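Local coordinates for protein beta-d-glucoside glucohydrolase (Hypocrea jecorina, PDB 3ZZ1) that probably hydrolyses terminal, non-reducing beta-D-glucosyl residues with release of beta-D-glucose, as a secreted family 3 glycosidase of cellulose degradation, at residues A[486-489]-A[490-493]; A[531-535]-A[536-540]; A[512-515]-A[516-520]; A[551-554]-A[555-559]. All coordinates share one frame; numbering follows the deposited sequence.

Contact 1: A[486-489]-A[490-493]; sequences IILE and QILA
Both Leu-488 and Leu-492 set CG beside their own backbone N, opposite the carbonyl carbon (chi1 -62° and -68°), and this brings CD1 of Leu-492 to 3.9 Å from CB of Leu-488. The same rotation brings CG of Leu-492 to 3.2 Å from the Leu-488 carbonyl O, beyond the oxygen and off to one side of the C=O line. That oxygen takes the N-H of Leu-492 almost end-on at 2.8 Å, a bond from residue i+4 back to residue i. Glu-489 folds back at chi2 (-58°), and its OE2 passes 3.8 Å from CD1 of Leu-492. The carboxylate has its main partner in Arg-570, by a salt bridge, and Leu-492 also packs on that arginine. One residue further on, Ala-493 N reaches Glu-489 O in a weak bond. Water serves the first-turn amides: one accepts from Gln-490 N at 2.9 Å, another from Ile-491 N at 3.2 Å, and each also donates to Ile-487 O, the former weakly. Leu-488, at the N-cap, packs on Trp-502, while Ile-491 meets Val-497. This is the start of the short helix 489-492, which in sequence joins the adjacent parallel strands 476-482 and 497-502, as the connection of a beta-alpha-beta crossover.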
loop_
_atom_site.group_PDB
_atom_site.type_symbol
_atom_site.label_atom_id
_atom_site.label_comp_id
_atom_site.label_asym_id
_atom_site.label_seq_id
_atom_site.Cartn_x
_atom_site.Cartn_y
_atom_site.Cartn_z
ATOM N N ILE A 486 -16.731 -3.544 0.537
ATOM C CA ILE A 486 -17.902 -4.073 1.213
ATOM C C ILE A 486 -19.004 -4.065 0.169
ATOM O O ILE A 486 -19.091 -3.126 -0.621
ATOM C CB ILE A 486 -18.312 -3.161 2.397
ATOM C CG1 ILE A 486 -17.326 -3.297 3.555
ATOM C CG2 ILE A 486 -19.754 -3.430 2.864
ATOM C CD1 ILE A 486 -17.395 -2.137 4.541
ATOM N N ILE A 487 -19.834 -5.106 0.144
ATOM C CA ILE A 487 -21.002 -5.105 -0.734
ATOM C C ILE A 487 -22.039 -4.136 -0.150
ATOM O O ILE A 487 -22.496 -4.300 0.986
ATOM C CB ILE A 487 -21.596 -6.530 -0.921
ATOM C CG1 ILE A 487 -20.521 -7.514 -1.418
ATOM C CG2 ILE A 487 -22.805 -6.499 -1.853
ATOM C CD1 ILE A 487 -20.079 -7.325 -2.865
ATOM N N LEU A 488 -22.381 -3.111 -0.925
ATOM C CA LEU A 488 -23.211 -2.018 -0.420
ATOM C C LEU A 488 -24.654 -2.079 -0.924
ATOM O O LEU A 488 -25.444 -1.160 -0.689
ATOM C CB LEU A 488 -22.575 -0.668 -0.770
ATOM C CG LEU A 488 -21.188 -0.367 -0.194
ATOM C CD1 LEU A 488 -20.541 0.767 -0.964
ATOM C CD2 LEU A 488 -21.240 -0.059 1.308
ATOM N N GLU A 489 -24.992 -3.178 -1.594
ATOM C CA GLU A 489 -26.283 -3.334 -2.276
ATOM C C GLU A 489 -27.510 -3.287 -1.370
ATOM O O GLU A 489 -28.557 -2.788 -1.785
ATOM C CB GLU A 489 -26.294 -4.609 -3.116
ATOM C CG GLU A 489 -25.258 -4.603 -4.214
ATOM C CD GLU A 489 -25.417 -3.429 -5.157
ATOM O OE1 GLU A 489 -26.520 -3.268 -5.728
ATOM O OE2 GLU A 489 -24.436 -2.673 -5.332
ATOM N N GLN A 490 -27.383 -3.808 -0.150
ATOM C CA GLN A 490 -28.450 -3.712 0.852
ATOM C C GLN A 490 -28.684 -2.271 1.287
ATOM O O GLN A 490 -29.825 -1.837 1.473
ATOM C CB GLN A 490 -28.111 -4.543 2.086
ATOM C CG GLN A 490 -28.544 -5.983 2.006
ATOM C CD GLN A 490 -29.271 -6.424 3.251
ATOM O OE1 GLN A 490 -29.251 -5.737 4.267
ATOM N NE2 GLN A 490 -29.929 -7.565 3.175
ATOM N N ILE A 491 -27.589 -1.540 1.459
ATOM C CA ILE A 491 -27.642 -0.147 1.868
ATOM C C ILE A 491 -28.166 0.729 0.726
ATOM O O ILE A 491 -28.973 1.639 0.950
ATOM C CB ILE A 491 -26.259 0.316 2.385
ATOM C CG1 ILE A 491 -25.994 -0.301 3.764
ATOM C CG2 ILE A 491 -26.154 1.835 2.434
ATOM C CD1 ILE A 491 -24.550 -0.261 4.199
ATOM N N LEU A 492 -27.734 0.425 -0.496
ATOM C CA LEU A 492 -28.099 1.224 -1.668
ATOM C C LEU A 492 -29.548 1.038 -2.109
ATOM O O LEU A 492 -30.113 1.912 -2.767
ATOM C CB LEU A 492 -27.154 0.942 -2.838
ATOM C CG LEU A 492 -25.719 1.422 -2.632
ATOM C CD1 LEU A 492 -24.803 0.761 -3.639
ATOM C CD2 LEU A 492 -25.631 2.939 -2.711
ATOM N N ALA A 493 -30.136 -0.096 -1.737
ATOM C CA ALA A 493 -31.522 -0.414 -2.069
ATOM C C ALA A 493 -32.515 0.406 -1.237
ATOM O O ALA A 493 -33.698 0.489 -1.575
ATOM C CB ALA A 493 -31.775 -1.904 -1.892
HETATM O O HOH W 1 -24.911 -3.165 2.154
HETATM O O HOH W 2 -25.420 -5.870 0.342
#

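Contact 2: A[531-535]-A[536-540]; sequences TIAKS and PNDYN
Ser-535, Tyr-539 and Asp-538 carry this turn, with Ser-535 meeting the following residues through both of its oxygens. Its OG stands opposite the backbone N (chi1 179°), beside the carbonyl carbon, which turns the hydroxyl toward the chain ahead. There it accepts the N-H of Asn-537 at 3.3 Å and lies against CD of the intervening Pro-536 ring. The carbonyl of the same serine takes Asp-538 N at 3.2 Å. This second donor stands well above the carbonyl plane, 65° out of it, and residues 536-538 have helical backbone angles without the regular bonds. A side-chain oxygen bonded to the amide two residues on defines an ST turn, and it lies in the long loop between helix 510-518 and strand 548-549 of the family 3 C-terminal region. A water joins OG of Ser-535 to OD1 of Asn-537.

Tyr-539 reaches back across the loop with its phenol. Its OH donates to Thr-531 O at 2.7 Å, that oxygen lying at the ring edge and near the ring plane, and accepts from Ala-533 N at 3.0 Å with an N-H angle of 157°. Two bonds therefore grip one hydroxyl and fix the direction of its proton. CB of Ala-533 packs 3.6 Å from CZ of the ring. Asp-538 brings its own CB to 3.9 Å from the same methyl, while its OD2 reaches Lys-534 N through a water. Ala-533 and Asp-538 also both touch Phe-562 of helix 559-564.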
loop_
_atom_site.group_PDB
_atom_site.type_symbol
_atom_site.label_atom_id
_atom_site.label_comp_id
_atom_site.label_asym_id
_atom_site.label_seq_id
_atom_site.Cartn_x
_atom_site.Cartn_y
_atom_site.Cartn_z
ATOM N N THR A 531 -12.139 -2.478 -6.784
ATOM C CA THR A 531 -13.497 -2.575 -7.309
ATOM C C THR A 531 -14.491 -2.969 -6.213
ATOM O O THR A 531 -14.246 -3.902 -5.452
ATOM C CB THR A 531 -13.572 -3.608 -8.473
ATOM O OG1 THR A 531 -12.847 -3.119 -9.607
ATOM C CG2 THR A 531 -15.014 -3.877 -8.887
ATOM N N ILE A 532 -15.602 -2.238 -6.133
ATOM C CA ILE A 532 -16.719 -2.611 -5.268
ATOM C C ILE A 532 -17.806 -3.211 -6.152
ATOM O O ILE A 532 -18.466 -2.501 -6.932
ATOM C CB ILE A 532 -17.253 -1.416 -4.426
ATOM C CG1 ILE A 532 -16.146 -0.880 -3.503
ATOM C CG2 ILE A 532 -18.508 -1.832 -3.626
ATOM C CD1 ILE A 532 -16.476 0.423 -2.793
ATOM N N ALA A 533 -17.963 -4.528 -6.047
ATOM C CA ALA A 533 -18.895 -5.270 -6.892
ATOM C C ALA A 533 -20.326 -5.177 -6.379
ATOM O O ALA A 533 -20.567 -4.686 -5.272
ATOM C CB ALA A 533 -18.472 -6.724 -6.984
ATOM N N LYS A 534 -21.264 -5.657 -7.195
ATOM C CA LYS A 534 -22.663 -5.801 -6.790
ATOM C C LYS A 534 -22.902 -7.115 -6.047
ATOM O O LYS A 534 -23.912 -7.269 -5.357
ATOM C CB LYS A 534 -23.593 -5.710 -8.007
ATOM C CG LYS A 534 -23.593 -4.358 -8.695
ATOM C CD LYS A 534 -24.671 -4.270 -9.765
ATOM C CE LYS A 534 -24.583 -2.950 -10.500
ATOM N NZ LYS A 534 -25.622 -2.811 -11.557
ATOM N N SER A 535 -21.967 -8.055 -6.191
ATOM C CA SER A 535 -22.092 -9.389 -5.605
ATOM C C SER A 535 -20.718 -9.942 -5.214
ATOM O O SER A 535 -19.731 -9.670 -5.900
ATOM C CB SER A 535 -22.765 -10.334 -6.607
ATOM O OG SER A 535 -22.880 -11.647 -6.083
ATOM N N PRO A 536 -20.644 -10.717 -4.114
ATOM C CA PRO A 536 -19.378 -11.371 -3.763
ATOM C C PRO A 536 -18.913 -12.336 -4.856
ATOM O O PRO A 536 -17.712 -12.578 -5.003
ATOM C CB PRO A 536 -19.722 -12.160 -2.493
ATOM C CG PRO A 536 -20.929 -11.503 -1.938
ATOM C CD PRO A 536 -21.700 -10.997 -3.122
ATOM N N ASN A 537 -19.869 -12.866 -5.617
ATOM C CA ASN A 537 -19.586 -13.851 -6.655
ATOM C C ASN A 537 -19.021 -13.240 -7.937
ATOM O O ASN A 537 -18.620 -13.970 -8.851
ATOM C CB ASN A 537 -20.837 -14.683 -6.955
ATOM C CG ASN A 537 -21.323 -15.462 -5.746
ATOM O OD1 ASN A 537 -22.443 -15.266 -5.283
ATOM N ND2 ASN A 537 -20.471 -16.340 -5.219
ATOM N N ASP A 538 -18.991 -11.907 -8.001
ATOM C CA ASP A 538 -18.414 -11.204 -9.148
ATOM C C ASP A 538 -16.879 -11.178 -9.110
ATOM O O ASP A 538 -16.232 -11.028 -10.150
ATOM C CB ASP A 538 -18.979 -9.785 -9.265
ATOM C CG ASP A 538 -20.462 -9.764 -9.618
ATOM O OD1 ASP A 538 -20.979 -10.754 -10.173
ATOM O OD2 ASP A 538 -21.117 -8.740 -9.342
ATOM N N TYR A 539 -16.304 -11.325 -7.918
ATOM C CA TYR A 539 -14.856 -11.457 -7.775
ATOM C C TYR A 539 -14.409 -12.844 -8.222
ATOM O O TYR A 539 -15.085 -13.836 -7.950
ATOM C CB TYR A 539 -14.424 -11.181 -6.332
ATOM C CG TYR A 539 -14.779 -9.785 -5.865
ATOM C CD1 TYR A 539 -14.050 -8.675 -6.294
ATOM C CD2 TYR A 539 -15.853 -9.575 -5.001
ATOM C CE1 TYR A 539 -14.382 -7.383 -5.867
ATOM C CE2 TYR A 539 -16.191 -8.291 -4.569
ATOM C CZ TYR A 539 -15.455 -7.205 -5.004
ATOM O OH TYR A 539 -15.798 -5.946 -4.571
ATOM N N ASN A 540 -13.275 -12.905 -8.912
ATOM C CA ASN A 540 -12.802 -14.160 -9.490
ATOM C C ASN A 540 -11.770 -14.919 -8.649
ATOM O O ASN A 540 -11.247 -15.948 -9.084
ATOM C CB ASN A 540 -12.305 -13.951 -10.932
ATOM C CG ASN A 540 -11.046 -13.090 -11.016
ATOM O OD1 ASN A 540 -10.746 -12.295 -10.121
ATOM N ND2 ASN A 540 -10.308 -13.244 -12.111
HETATM O O HOH W 3 -20.480 -6.399 -9.832
HETATM O O HOH W 4 -24.240 -13.955 -6.951
#

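Contact 3: A[512-515]-A[516-520]; sequences NALV and DVLWG
Backbone bonds tie Asn-512 to Asp-516, Leu-514 to Leu-518 and Val-515 to Trp-519, the last full turns of helix 510-518. The straightest is Leu-518 N to Leu-514 O, 2.7 Å long with an N-H angle of 171°; Val-517 N, by contrast, makes only weak bonds, shared between the carbonyls of Ala-513 and Leu-514. The helix closes in a Schellman motif, in which Gly-520, at a phi of 72°, turns its N back to Val-517 O at 3.0 Å.

Apolar contacts follow the same four-residue spacing. Leu-514 holds CG opposite its backbone N (chi1 -177°), and this leans the isobutyl group along the helix until CG lies 3.7 Å from CD1 of Leu-518. Beside it, CG1 of Val-515 comes 3.9 Å from CE3 of Trp-519, meeting the indole at a slant. Leu-518 packs on Ile-399, and Val-515 and Trp-519 on Arg-402, all within helix 395-404.

The charged element is Asp-516, whose side chain doubles back over the preceding turn. OD1 sits 3.1 Å from Asn-512 O, two acceptors with no proton between them. The carboxylate is compensated by a salt bridge from OD2 to Arg-324 of helix 320-329, with Arg-328 also in contact. A buried acid held against a carbonyl oxygen implies that this arginine probably keeps Asp-516 ionised.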
loop_
_atom_site.group_PDB
_atom_site.type_symbol
_atom_site.label_atom_id
_atom_site.label_comp_id
_atom_site.label_asym_id
_atom_site.label_seq_id
_atom_site.Cartn_x
_atom_site.Cartn_y
_atom_site.Cartn_z
ATOM N N ASN A 512 -11.569 15.084 11.842
ATOM C CA ASN A 512 -11.261 16.340 11.165
ATOM C C ASN A 512 -11.381 16.204 9.656
ATOM O O ASN A 512 -12.004 17.039 9.000
ATOM C CB ASN A 512 -9.862 16.838 11.535
ATOM C CG ASN A 512 -9.770 17.337 12.967
ATOM O OD1 ASN A 512 -10.759 17.781 13.550
ATOM N ND2 ASN A 512 -8.566 17.279 13.536
ATOM N N ALA A 513 -10.793 15.132 9.123
ATOM C CA ALA A 513 -10.848 14.825 7.695
ATOM C C ALA A 513 -12.281 14.713 7.173
ATOM O O ALA A 513 -12.594 15.220 6.089
ATOM C CB ALA A 513 -10.095 13.537 7.414
ATOM N N LEU A 514 -13.137 14.042 7.944
ATOM C CA LEU A 514 -14.521 13.795 7.540
ATOM C C LEU A 514 -15.336 15.093 7.519
ATOM O O LEU A 514 -16.091 15.341 6.579
ATOM C CB LEU A 514 -15.175 12.753 8.462
ATOM C CG LEU A 514 -16.611 12.306 8.157
ATOM C CD1 LEU A 514 -16.737 11.648 6.783
ATOM C CD2 LEU A 514 -17.105 11.378 9.246
ATOM N N VAL A 515 -15.168 15.910 8.555
ATOM C CA VAL A 515 -15.824 17.211 8.649
ATOM C C VAL A 515 -15.427 18.131 7.485
ATOM O O VAL A 515 -16.289 18.791 6.904
ATOM C CB VAL A 515 -15.557 17.884 10.022
ATOM C CG1 VAL A 515 -16.023 19.335 10.024
ATOM C CG2 VAL A 515 -16.255 17.111 11.129
ATOM N N ASP A 516 -14.133 18.152 7.141
ATOM C CA ASP A 516 -13.633 18.924 5.988
ATOM C C ASP A 516 -14.476 18.622 4.750
ATOM O O ASP A 516 -14.843 19.530 3.995
ATOM C CB ASP A 516 -12.159 18.599 5.676
ATOM C CG ASP A 516 -11.191 19.017 6.787
ATOM O OD1 ASP A 516 -11.550 19.811 7.677
ATOM O OD2 ASP A 516 -10.041 18.538 6.763
ATOM N N VAL A 517 -14.789 17.341 4.565
ATOM C CA VAL A 517 -15.563 16.881 3.417
ATOM C C VAL A 517 -17.071 17.065 3.621
ATOM O O VAL A 517 -17.744 17.622 2.755
ATOM C CB VAL A 517 -15.197 15.417 3.041
ATOM C CG1 VAL A 517 -16.233 14.803 2.119
ATOM C CG2 VAL A 517 -13.820 15.370 2.394
ATOM N N LEU A 518 -17.587 16.613 4.767
ATOM C CA LEU A 518 -19.027 16.672 5.060
ATOM C C LEU A 518 -19.608 18.083 4.971
ATOM O O LEU A 518 -20.702 18.264 4.447
ATOM C CB LEU A 518 -19.355 16.063 6.431
ATOM C CG LEU A 518 -19.324 14.542 6.656
ATOM C CD1 LEU A 518 -19.757 14.237 8.083
ATOM C CD2 LEU A 518 -20.190 13.767 5.666
ATOM N N TRP A 519 -18.873 19.067 5.487
ATOM C CA TRP A 519 -19.310 20.465 5.447
ATOM C C TRP A 519 -18.824 21.223 4.208
ATOM O O TRP A 519 -19.143 22.398 4.023
ATOM C CB TRP A 519 -18.949 21.195 6.746
ATOM C CG TRP A 519 -20.080 21.175 7.752
ATOM C CD1 TRP A 519 -21.060 22.124 7.910
ATOM C CD2 TRP A 519 -20.360 20.150 8.714
ATOM N NE1 TRP A 519 -21.925 21.754 8.919
ATOM C CE2 TRP A 519 -21.519 20.548 9.430
ATOM C CE3 TRP A 519 -19.747 18.935 9.047
ATOM C CZ2 TRP A 519 -22.072 19.773 10.455
ATOM C CZ3 TRP A 519 -20.297 18.167 10.072
ATOM C CH2 TRP A 519 -21.450 18.593 10.760
ATOM N N GLY A 520 -18.057 20.538 3.365
ATOM C CA GLY A 520 -17.609 21.094 2.093
ATOM C C GLY A 520 -16.545 22.172 2.164
ATOM O O GLY A 520 -16.445 22.993 1.257
#

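Contact 4: A[551-554]-A[555-559]; sequences FSEG and LFIDY
Glu-553 and Ile-557 are turned so that their aliphatic parts cross obliquely, CG of the glutamate 4.0 Å from CG2 of the isoleucine. Glu-553 holds CG between its backbone N and carbonyl carbon (chi1 70°). This torsion puts CG 3.9 Å from Phe-556 O; the bend at the next bond then leads the carboxylate off to its salt bridge with Lys-119. CG2 of Ile-557 also lies 4.1 Å from Gly-554 O. Phe-556 presents the edge of its ring to Glu-553 O, with CD1 at 3.7 Å and the oxygen close to the ring plane.

That oxygen accepts the amide of Phe-556 as well, at 3.2 Å, from a donor 43° above the carbonyl plane. The bond closes a type II' turn from Glu-553 to Phe-556, in which Gly-554 stands at the corner with a positive phi of 61°. A type I turn from Phe-551 to Gly-554 overlaps it, closed by Gly-554 N on Phe-551 O at 3.0 Å; the two turns share Glu-553 and Gly-554, and the chain bends twice in succession without regular structure.

Leu-555 and Ile-557 pack on helix 178-194 of the N-terminal TIM-barrel domain, against Glu-183 and Leu-184 respectively. The loop enters from strand 548-549 and leaves through Asp-558, at the N-cap position, into helix 559-564.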
loop_
_atom_site.group_PDB
_atom_site.type_symbol
_atom_site.label_atom_id
_atom_site.label_comp_id
_atom_site.label_asym_id
_atom_site.label_seq_id
_atom_site.Cartn_x
_atom_site.Cartn_y
_atom_site.Cartn_z
ATOM N N PHE A 551 -3.271 -19.516 -8.980
ATOM C CA PHE A 551 -3.377 -18.194 -9.605
ATOM C C PHE A 551 -3.876 -18.337 -11.043
ATOM O O PHE A 551 -3.345 -17.706 -11.959
ATOM C CB PHE A 551 -2.020 -17.463 -9.601
ATOM C CG PHE A 551 -1.660 -16.815 -8.285
ATOM C CD1 PHE A 551 -1.509 -17.576 -7.126
ATOM C CD2 PHE A 551 -1.423 -15.443 -8.221
ATOM C CE1 PHE A 551 -1.166 -16.977 -5.921
ATOM C CE2 PHE A 551 -1.073 -14.835 -7.025
ATOM C CZ PHE A 551 -0.940 -15.604 -5.865
ATOM N N SER A 552 -4.891 -19.177 -11.231
ATOM C CA SER A 552 -5.396 -19.498 -12.563
ATOM C C SER A 552 -5.979 -18.280 -13.294
ATOM O O SER A 552 -6.036 -18.264 -14.524
ATOM C CB SER A 552 -6.414 -20.643 -12.497
ATOM O OG SER A 552 -7.571 -20.258 -11.777
ATOM N N GLU A 553 -6.383 -17.257 -12.536
ATOM C CA GLU A 553 -6.877 -16.007 -13.123
ATOM C C GLU A 553 -5.786 -15.235 -13.869
ATOM O O GLU A 553 -6.087 -14.416 -14.730
ATOM C CB GLU A 553 -7.561 -15.117 -12.072
ATOM C CG GLU A 553 -6.645 -14.484 -11.020
ATOM C CD GLU A 553 -6.122 -15.477 -9.988
ATOM O OE1 GLU A 553 -6.669 -16.597 -9.883
ATOM O OE2 GLU A 553 -5.160 -15.131 -9.273
ATOM N N GLY A 554 -4.525 -15.499 -13.528
ATOM C CA GLY A 554 -3.385 -14.880 -14.202
ATOM C C GLY A 554 -3.375 -13.370 -14.063
ATOM O O GLY A 554 -3.447 -12.842 -12.951
ATOM N N LEU A 555 -3.302 -12.680 -15.199
ATOM C CA LEU A 555 -3.219 -11.218 -15.224
ATOM C C LEU A 555 -4.535 -10.504 -14.905
ATOM O O LEU A 555 -4.545 -9.288 -14.709
ATOM C CB LEU A 555 -2.714 -10.739 -16.588
ATOM C CG LEU A 555 -1.295 -11.116 -17.011
ATOM C CD1 LEU A 555 -1.068 -10.633 -18.433
ATOM C CD2 LEU A 555 -0.259 -10.515 -16.050
ATOM N N PHE A 556 -5.629 -11.257 -14.849
ATOM C CA PHE A 556 -6.969 -10.679 -14.750
ATOM C C PHE A 556 -7.485 -10.645 -13.312
ATOM O O PHE A 556 -8.296 -11.483 -12.911
ATOM C CB PHE A 556 -7.944 -11.433 -15.668
ATOM C CG PHE A 556 -7.596 -11.351 -17.130
ATOM C CD1 PHE A 556 -6.584 -12.147 -17.670
ATOM C CD2 PHE A 556 -8.289 -10.485 -17.974
ATOM C CE1 PHE A 556 -6.261 -12.075 -19.021
ATOM C CE2 PHE A 556 -7.973 -10.408 -19.330
ATOM C CZ PHE A 556 -6.952 -11.204 -19.854
ATOM N N ILE A 557 -6.992 -9.677 -12.541
ATOM C CA ILE A 557 -7.466 -9.437 -11.175
ATOM C C ILE A 557 -8.265 -8.134 -11.093
ATOM O O ILE A 557 -8.075 -7.226 -11.914
ATOM C CB ILE A 557 -6.307 -9.438 -10.124
ATOM C CG1 ILE A 557 -5.368 -8.235 -10.313
ATOM C CG2 ILE A 557 -5.551 -10.773 -10.171
ATOM C CD1 ILE A 557 -4.422 -7.967 -9.133
ATOM N N ASP A 558 -9.158 -8.062 -10.106
ATOM C CA ASP A 558 -9.982 -6.875 -9.845
ATOM C C ASP A 558 -10.618 -6.337 -11.136
ATOM O O ASP A 558 -11.281 -7.086 -11.849
ATOM C CB ASP A 558 -9.172 -5.803 -9.093
ATOM C CG ASP A 558 -10.055 -4.729 -8.459
ATOM O OD1 ASP A 558 -10.595 -4.948 -7.353
ATOM O OD2 ASP A 558 -10.188 -3.651 -9.067
ATOM N N TYR A 559 -10.392 -5.062 -11.451
ATOM C CA TYR A 559 -11.074 -4.408 -12.576
ATOM C C TYR A 559 -10.792 -5.055 -13.934
ATOM O O TYR A 559 -11.609 -4.963 -14.849
ATOM C CB TYR A 559 -10.791 -2.898 -12.605
ATOM C CG TYR A 559 -9.400 -2.486 -13.048
ATOM C CD1 TYR A 559 -9.126 -2.239 -14.392
ATOM C CD2 TYR A 559 -8.370 -2.306 -12.123
ATOM C CE1 TYR A 559 -7.857 -1.848 -14.813
ATOM C CE2 TYR A 559 -7.097 -1.917 -12.531
ATOM C CZ TYR A 559 -6.850 -1.691 -13.884
ATOM O OH TYR A 559 -5.603 -1.297 -14.313
#

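All four contacts lie in the family 3 C-terminal region, and the chain meets them in the order 1, 3, 2, 4. Contacts 1 and 2, with centres 12 Å apart, pack directly: Ile-487 CD1 comes 3.6 Å from Ala-533 O. Contacts 2 and 4, whose centres are 13 Å apart, are joined by probable hydrogen bonds from Thr-531 OG1 to Asp-558 OD2 and from Asn-540 ND2 to Phe-556 O. Contact 3 stands apart, about 14 Å from contact 1 at the nearest atoms. Contacts 1, 2 and 4 thus form a touching series that runs from the crossover helix beside strands 476-482 and 497-502 to the loop resting on helix 178-194, linking the C-terminal region with the N-terminal one.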